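Local structure of uncharacterized protein lp_2219 (Lactobacillus plantarum, 3HFQ) at residues 61-67 with 79-85; 97-101 with 112-116. The protein is of unknown function but belongs to the lactonase family of seven-bladed beta-propellers, so a sugar-lactone hydrolase activity is possible but not established. The protein carries 1 engineered substitution. All coordinates share one frame; numbering follows the deposited sequence.

Contact 1. Residues 61-67 with 79-85; sequences DEGGIAA and NTVVAPG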
loop_
_atom_site.group_PDB
_atom_site.type_symbol
_atom_site.label_atom_id
_atom_site.label_comp_id
_atom_site.label_asym_id
_atom_site.label_seq_id
_atom_site.Cartn_x
_atom_site.Cartn_y
_atom_site.Cartn_z
ATOM N N ASP A 61 12.666 20.626 3.846
ATOM C CA ASP A 61 13.718 19.633 3.937
ATOM C C ASP A 61 13.423 18.634 5.045
ATOM O O ASP A 61 14.304 17.895 5.477
ATOM C CB ASP A 61 15.096 20.297 4.147
ATOM C CG ASP A 61 15.124 21.303 5.299
ATOM O OD1 ASP A 61 14.068 21.604 5.899
ATOM O OD2 ASP A 61 16.231 21.809 5.592
ATOM N N GLU A 62 12.177 18.620 5.506
ATOM C CA GLU A 62 11.767 17.678 6.537
ATOM C C GLU A 62 10.615 16.842 5.999
ATOM O O GLU A 62 9.883 17.277 5.108
ATOM C CB GLU A 62 11.325 18.399 7.814
ATOM C CG GLU A 62 12.460 19.034 8.603
ATOM C CD GLU A 62 12.021 19.475 9.985
ATOM O OE1 GLU A 62 11.201 20.413 10.080
ATOM O OE2 GLU A 62 12.485 18.874 10.974
ATOM N N GLY A 63 10.462 15.640 6.539
ATOM C CA GLY A 63 9.397 14.766 6.088
ATOM C C GLY A 63 8.868 13.928 7.230
ATOM O O GLY A 63 9.570 13.696 8.212
ATOM N N GLY A 64 7.630 13.470 7.106
ATOM C CA GLY A 64 7.051 12.661 8.161
ATOM C C GLY A 64 5.592 12.356 7.904
ATOM O O GLY A 64 5.206 12.058 6.775
ATOM N N ILE A 65 4.782 12.445 8.954
ATOM C CA ILE A 65 3.355 12.157 8.860
ATOM C C ILE A 65 2.498 13.313 9.364
ATOM O O ILE A 65 2.820 13.945 10.372
ATOM C CB ILE A 65 2.997 10.906 9.690
ATOM C CG1 ILE A 65 3.805 9.700 9.195
ATOM C CG2 ILE A 65 1.495 10.634 9.609
ATOM C CD1 ILE A 65 3.470 9.253 7.775
ATOM N N ALA A 66 1.406 13.583 8.656
ATOM C CA ALA A 66 0.477 14.640 9.040
ATOM C C ALA A 66 -0.813 13.976 9.504
ATOM O O ALA A 66 -1.240 12.973 8.930
ATOM C CB ALA A 66 0.192 15.557 7.852
ATOM N N ALA A 67 -1.422 14.539 10.543
ATOM C CA ALA A 67 -2.664 14.017 11.097
ATOM C C ALA A 67 -3.810 14.984 10.827
ATOM O O ALA A 67 -3.681 16.191 11.050
ATOM C CB ALA A 67 -2.513 13.796 12.602
ATOM N N ASN A 79 -1.962 17.980 13.593
ATOM C CA ASN A 79 -0.547 18.267 13.813
ATOM C C ASN A 79 0.276 17.422 12.856
ATOM O O ASN A 79 -0.280 16.671 12.051
ATOM C CB ASN A 79 -0.151 17.981 15.277
ATOM C CG ASN A 79 0.198 16.521 15.532
ATOM O OD1 ASN A 79 -0.484 15.607 15.064
ATOM N ND2 ASN A 79 1.257 16.300 16.303
ATOM N N THR A 80 1.595 17.575 12.910
ATOM C CA THR A 80 2.477 16.788 12.060
ATOM C C THR A 80 3.685 16.374 12.879
ATOM O O THR A 80 4.029 17.026 13.864
ATOM C CB THR A 80 2.986 17.585 10.825
ATOM O OG1 THR A 80 3.914 18.591 11.246
ATOM C CG2 THR A 80 1.825 18.243 10.092
ATOM N N VAL A 81 4.308 15.274 12.478
ATOM C CA VAL A 81 5.509 14.780 13.135
ATOM C C VAL A 81 6.508 14.604 12.007
ATOM O O VAL A 81 6.415 13.658 11.228
ATOM C CB VAL A 81 5.271 13.425 13.822
ATOM C CG1 VAL A 81 6.579 12.894 14.385
ATOM C CG2 VAL A 81 4.241 13.583 14.937
ATOM N N VAL A 82 7.450 15.535 11.906
ATOM C CA VAL A 82 8.439 15.483 10.847
ATOM C C VAL A 82 9.857 15.546 11.387
ATOM O O VAL A 82 10.082 15.913 12.540
ATOM C CB VAL A 82 8.231 16.642 9.850
ATOM C CG1 VAL A 82 6.878 16.494 9.157
ATOM C CG2 VAL A 82 8.304 17.975 10.580
ATOM N N ALA A 83 10.810 15.183 10.540
ATOM C CA ALA A 83 12.216 15.191 10.915
ATOM C C ALA A 83 13.051 15.462 9.675
ATOM O O ALA A 83 12.623 15.185 8.555
ATOM C CB ALA A 83 12.604 13.846 11.520
ATOM N N PRO A 84 14.252 16.027 9.856
ATOM C CA PRO A 84 15.096 16.301 8.692
ATOM C C PRO A 84 15.256 15.052 7.830
ATOM O O PRO A 84 15.495 13.954 8.338
ATOM C CB PRO A 84 16.415 16.783 9.315
ATOM C CG PRO A 84 16.331 16.348 10.770
ATOM C CD PRO A 84 14.883 16.510 11.095
ATOM N N GLY A 85 15.094 15.226 6.524
ATOM C CA GLY A 85 15.211 14.104 5.614
ATOM C C GLY A 85 13.990 13.946 4.725
ATOM O O GLY A 85 13.087 14.791 4.710
#
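G63 with A83 and I65 with V81 are hydrogen-bonded pairs of two antiparallel strands that run at 154° to each other. G63 N reaches A83 O at a tilt, 3.0 Å away. V81 N gives I65 O a bond of 2.9 Å, nearly in line with the carbonyl. Beyond the pairs, G85 N binds D61 O at 3.0 Å and closes the end of the ladder. G64 CA lies 3.3 Å from V81 O, and a side chain at G64 would collide with that carbonyl. E62 is the long side chain here. Its CG is anti to its own carbonyl carbon (chi1 -72°), which lays the chain over the A83-P84 peptide and alongside the proline ring. E62 OE2 comes 3.4 Å from P84 CD, while the V82 side chain crosses E62 at about a right angle, with CG2 near OE1. With an alanine here, the A83-P84 peptide and V82 CG2 would probably lose their cover. On the A66 and T80 face, A66 CB touches T80 CG2 at 3.9 Å. N79 OD1 lies beside A67 CB but takes its hydrogen bond from L121 N, in the next sheet. The two strands are the outer hairpin of a four-stranded antiparallel blade of the beta-propeller.

Contact 2. Residues 97-101 with 112-116; sequences RQLVY and VMKIA
M113 O accepts the shortest direct bond between the two strands, 2.8 Å from V100 N, and L99 CA approaches the same oxygen at 3.2 Å. The two strands are the middle pair of a four-stranded propeller blade, joined as an antiparallel hairpin. M113 N returns a bond to V100 O, lying in the plane of that carbonyl. I115 N holds Q98 O at 2.9 Å, but from above the carbonyl plane. Q98 and L99 also form a G1 beta bulge opposite D94, on the neighbouring strand.

The side chains sort to two faces. On one, V112 touches both L99 and Y101. V112 CG1 meets L99 CD1 at 4.0 Å, and V112 CG2 sits in the plane of the Y101 ring, at its CD1 edge. The Y101 hydroxyl is bonded to D94, and strand 163-169 adds V169 against L99 and Y101. L99 CD2 rests near K114 CA, while the lysine then runs outward, away from the leucine.

V100 and M113 share the other face. Past the last pair, I115 points toward 97-101 and its CD1 meets V100 CG2 at 3.8 Å. The two side chains cross at about a right angle. I115 CG1 is anti to its own carbonyl carbon (chi1 -53°), which carries CD1 over the Q98-L99 peptide, 3.7 Å from L99 N. Y54 and L121 pack on both.

Q98 bends at chi2, and its amide NE2 is bonded to E95 O. A water between the segments lies 2.7 Å from Q98 OE1 and 3.0 Å from I115 O, and can donate to either.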
loop_
_atom_site.group_PDB
_atom_site.type_symbol
_atom_site.label_atom_id
_atom_site.label_comp_id
_atom_site.label_asym_id
_atom_site.label_seq_id
_atom_site.Cartn_x
_atom_site.Cartn_y
_atom_site.Cartn_z
ATOM N N ARG A 97 -3.812 -0.667 19.693
ATOM C CA ARG A 97 -2.736 -0.003 20.430
ATOM C C ARG A 97 -2.736 1.520 20.288
ATOM O O ARG A 97 -2.008 2.210 21.001
ATOM C CB ARG A 97 -1.366 -0.522 19.968
ATOM C CG ARG A 97 -1.120 -2.014 20.168
ATOM C CD ARG A 97 0.344 -2.355 19.885
ATOM N NE ARG A 97 0.656 -3.768 20.106
ATOM C CZ ARG A 97 0.598 -4.709 19.166
ATOM N NH1 ARG A 97 0.239 -4.396 17.928
ATOM N NH2 ARG A 97 0.907 -5.965 19.463
ATOM N N GLN A 98 -3.542 2.036 19.368
ATOM C CA GLN A 98 -3.604 3.473 19.116
ATOM C C GLN A 98 -2.224 4.008 18.732
ATOM O O GLN A 98 -1.699 4.943 19.341
ATOM C CB GLN A 98 -4.159 4.208 20.341
ATOM C CG GLN A 98 -5.670 4.034 20.493
ATOM C CD GLN A 98 -6.442 4.681 19.351
ATOM O OE1 GLN A 98 -6.437 5.901 19.204
ATOM N NE2 GLN A 98 -7.104 3.861 18.534
ATOM N N LEU A 99 -1.648 3.385 17.707
ATOM C CA LEU A 99 -0.336 3.758 17.188
ATOM C C LEU A 99 -0.423 3.915 15.670
ATOM O O LEU A 99 -1.328 3.379 15.032
ATOM C CB LEU A 99 0.694 2.663 17.495
ATOM C CG LEU A 99 1.007 2.242 18.934
ATOM C CD1 LEU A 99 1.944 1.035 18.908
ATOM C CD2 LEU A 99 1.634 3.398 19.691
ATOM N N VAL A 100 0.523 4.656 15.103
ATOM C CA VAL A 100 0.601 4.849 13.656
ATOM C C VAL A 100 2.002 4.405 13.241
ATOM O O VAL A 100 2.988 4.785 13.873
ATOM C CB VAL A 100 0.381 6.334 13.252
ATOM C CG1 VAL A 100 0.843 6.566 11.811
ATOM C CG2 VAL A 100 -1.108 6.686 13.369
ATOM N N TYR A 101 2.084 3.579 12.203
ATOM C CA TYR A 101 3.371 3.093 11.715
ATOM C C TYR A 101 3.682 3.707 10.356
ATOM O O TYR A 101 2.776 3.957 9.562
ATOM C CB TYR A 101 3.343 1.573 11.545
ATOM C CG TYR A 101 2.897 0.797 12.760
ATOM C CD1 TYR A 101 3.673 0.758 13.916
ATOM C CD2 TYR A 101 1.706 0.074 12.739
ATOM C CE1 TYR A 101 3.265 0.021 15.032
ATOM C CE2 TYR A 101 1.291 -0.662 13.841
ATOM C CZ TYR A 101 2.075 -0.688 14.983
ATOM O OH TYR A 101 1.647 -1.400 16.080
ATOM N N VAL A 112 7.407 4.570 14.644
ATOM C CA VAL A 112 6.178 4.345 15.395
ATOM C C VAL A 112 5.794 5.639 16.100
ATOM O O VAL A 112 6.646 6.322 16.671
ATOM C CB VAL A 112 6.368 3.244 16.465
ATOM C CG1 VAL A 112 5.030 2.936 17.148
ATOM C CG2 VAL A 112 6.956 1.993 15.826
HETATM N N MSE A 113 4.510 5.978 16.046
HETATM C CA MSE A 113 3.991 7.182 16.683
HETATM C C MSE A 113 2.755 6.793 17.478
HETATM O O MSE A 113 2.053 5.852 17.106
HETATM C CB MSE A 113 3.612 8.219 15.618
HETATM C CG MSE A 113 4.799 8.788 14.862
HETATM SE SE MSE A 113 4.297 9.465 13.131
HETATM C CE MSE A 113 6.052 9.599 12.323
ATOM N N LYS A 114 2.485 7.503 18.568
ATOM C CA LYS A 114 1.306 7.199 19.374
ATOM C C LYS A 114 0.210 8.225 19.104
ATOM O O LYS A 114 0.488 9.407 18.913
ATOM C CB LYS A 114 1.665 7.166 20.866
ATOM C CG LYS A 114 2.236 8.457 21.424
ATOM C CD LYS A 114 2.609 8.288 22.895
ATOM C CE LYS A 114 3.116 9.592 23.499
ATOM N NZ LYS A 114 3.562 9.420 24.911
ATOM N N ILE A 115 -1.036 7.762 19.086
ATOM C CA ILE A 115 -2.179 8.628 18.818
ATOM C C ILE A 115 -2.761 9.205 20.108
ATOM O O ILE A 115 -3.112 8.466 21.025
ATOM C CB ILE A 115 -3.290 7.843 18.083
ATOM C CG1 ILE A 115 -2.706 7.157 16.845
ATOM C CG2 ILE A 115 -4.425 8.772 17.697
ATOM C CD1 ILE A 115 -3.646 6.161 16.194
ATOM N N ALA A 116 -2.860 10.529 20.173
ATOM C CA ALA A 116 -3.420 11.193 21.347
ATOM C C ALA A 116 -4.941 11.100 21.285
ATOM O O ALA A 116 -5.500 10.649 20.286
ATOM C CB ALA A 116 -2.984 12.655 21.389
HETATM O O HOH W 1 -5.991 7.580 21.211
#

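Both contacts join neighbouring antiparallel strands, but in successive blades and with different burial. Contact 1 pairs the third and outermost fourth strands of its blade and is only partly buried. Contact 2 pairs the second and third strands of the next blade and is mostly buried. Their chemistry follows. Three glycines, a proline and a glutamate mark contact 1, where six backbone hydrogen bonds join the strands against three in contact 2. Branched aliphatic side chains and a tyrosine fill contact 2, and its water lies at the end of the ladder. The blades meet directly at M113, a selenomethionine, whose CE packs 3.9 Å from I65 CG1 and equally close to V81 CG1.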